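Local coordinates for protein succinate-semialdehyde dehydrogenase (Synechococcus sp., PDB 4ITA) that oxidises succinic semialdehyde to succinate, probably passing the hydride to NADP+, as a member of the aldehyde dehydrogenase family, at residues Pro345-Glu350 / Pro365-Phe370. Numbering follows the deposited sequence.
Sequences PTILTE and PVAMVF
T346 N donates to P365 O and T346 O accepts from A367 N (2.8 Å), the first two rungs of a parallel ladder between 345-350 and 365-370. The next pair runs from L348 N to A367 O, almost linear with an N-H...O angle of 177°, and from V369 N to L348 O, bent to 146°. CA-H...O contacts reinforce the ladder, as from V366 CA to T346 O at 3.4 Å.

Side chains pack tightly on both faces of the sheet. On one, T346 and V366 stand side by side: with V366 CG1 anti to its backbone N (chi1 180°), both methyls of the valine turn to the threonine. V366 CG2 lies 3.9 Å from T346 CB, while V366 CG1 also meets L348 CD1 at 4.1 Å. On the other face I347 CG2 reaches V369 CG2 at 3.7 Å, and F288 of helix 274-289 covers I347 and A367. T346 OG1 is satisfied outside the pair, by P344 O and G333 N.

Toward E350 the ladder opens: E350 N and V369 O are 4.4 Å apart, and a water, 2.9 Å from E350 N, accepts from it and donates to V369 O. The exposed E350 carboxylate turns to K328 in a salt bridge.

With 328-331 flanking one strand and 267-273 the other, this parallel pair belongs to the seven-stranded sheet of the aldehyde dehydrogenase catalytic domain.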
# COMPACT_ATOMS: atom_id res chain seq x y z
N PRO A 345 21.79 -5.62 -30.74
CA PRO A 345 20.46 -5.09 -31.05
C PRO A 345 19.74 -6.02 -32.02
O PRO A 345 20.32 -6.44 -33.03
CB PRO A 345 20.78 -3.75 -31.71
CG PRO A 345 22.05 -3.31 -31.04
CD PRO A 345 22.84 -4.59 -30.86
N THR A 346 18.50 -6.34 -31.70
CA THR A 346 17.76 -7.37 -32.42
C THR A 346 16.34 -6.90 -32.67
O THR A 346 15.74 -6.23 -31.83
CB THR A 346 17.74 -8.68 -31.60
OG1 THR A 346 19.07 -9.17 -31.44
CG2 THR A 346 16.89 -9.76 -32.26
N ILE A 347 15.80 -7.25 -33.83
CA ILE A 347 14.41 -6.95 -34.15
C ILE A 347 13.72 -8.22 -34.60
O ILE A 347 14.21 -8.90 -35.52
CB ILE A 347 14.28 -5.87 -35.24
CG1 ILE A 347 14.94 -4.56 -34.78
CG2 ILE A 347 12.81 -5.66 -35.62
CD1 ILE A 347 15.08 -3.52 -35.89
N LEU A 348 12.60 -8.55 -33.95
CA LEU A 348 11.78 -9.71 -34.30
C LEU A 348 10.45 -9.24 -34.86
O LEU A 348 9.81 -8.32 -34.33
CB LEU A 348 11.52 -10.58 -33.07
CG LEU A 348 12.73 -11.12 -32.30
CD1 LEU A 348 12.28 -11.90 -31.07
CD2 LEU A 348 13.62 -11.98 -33.19
N THR A 349 10.03 -9.88 -35.95
CA THR A 349 8.77 -9.57 -36.60
C THR A 349 7.98 -10.86 -36.83
O THR A 349 8.52 -11.96 -36.66
CB THR A 349 9.00 -8.91 -37.97
OG1 THR A 349 9.65 -9.84 -38.84
CG2 THR A 349 9.88 -7.66 -37.83
N GLU A 350 6.72 -10.71 -37.21
CA GLU A 350 5.87 -11.84 -37.59
C GLU A 350 5.85 -12.92 -36.51
O GLU A 350 5.92 -14.11 -36.80
CB GLU A 350 6.34 -12.45 -38.92
CG GLU A 350 6.39 -11.48 -40.07
CD GLU A 350 6.96 -12.11 -41.33
OE1 GLU A 350 6.86 -13.35 -41.47
OE2 GLU A 350 7.50 -11.37 -42.18
N PRO A 365 18.46 -5.71 -25.66
CA PRO A 365 18.04 -4.77 -26.72
C PRO A 365 17.34 -5.47 -27.89
O PRO A 365 17.83 -5.44 -29.02
CB PRO A 365 19.37 -4.16 -27.17
CG PRO A 365 20.37 -5.26 -26.95
CD PRO A 365 19.91 -5.97 -25.69
N VAL A 366 16.20 -6.07 -27.59
CA VAL A 366 15.48 -6.91 -28.55
C VAL A 366 14.06 -6.37 -28.70
O VAL A 366 13.26 -6.43 -27.76
CB VAL A 366 15.43 -8.38 -28.08
CG1 VAL A 366 14.66 -9.26 -29.08
CG2 VAL A 366 16.83 -8.92 -27.86
N ALA A 367 13.75 -5.82 -29.87
CA ALA A 367 12.44 -5.23 -30.12
C ALA A 367 11.51 -6.24 -30.77
O ALA A 367 11.90 -6.89 -31.74
CB ALA A 367 12.58 -4.03 -31.01
N MET A 368 10.29 -6.37 -30.25
CA MET A 368 9.22 -7.09 -30.95
C MET A 368 8.40 -6.07 -31.73
O MET A 368 8.07 -5.00 -31.21
CB MET A 368 8.32 -7.84 -29.96
CG MET A 368 8.98 -9.00 -29.20
SD MET A 368 7.86 -10.01 -28.15
CE MET A 368 7.98 -9.12 -26.58
N VAL A 369 8.08 -6.37 -32.99
CA VAL A 369 7.35 -5.41 -33.83
C VAL A 369 6.04 -6.02 -34.31
O VAL A 369 5.99 -7.19 -34.68
CB VAL A 369 8.21 -4.97 -35.04
CG1 VAL A 369 7.46 -3.93 -35.88
CG2 VAL A 369 9.53 -4.40 -34.57
N PHE A 370 4.99 -5.21 -34.27
CA PHE A 370 3.65 -5.61 -34.67
C PHE A 370 3.04 -4.55 -35.57
O PHE A 370 3.39 -3.38 -35.48
CB PHE A 370 2.76 -5.73 -33.43
CG PHE A 370 3.34 -6.60 -32.37
CD1 PHE A 370 3.04 -7.96 -32.33
CD2 PHE A 370 4.21 -6.09 -31.41
CE1 PHE A 370 3.58 -8.77 -31.35
CE2 PHE A 370 4.76 -6.90 -30.44
CZ PHE A 370 4.45 -8.24 -30.41
O HOH W 1 5.52 -8.07 -37.35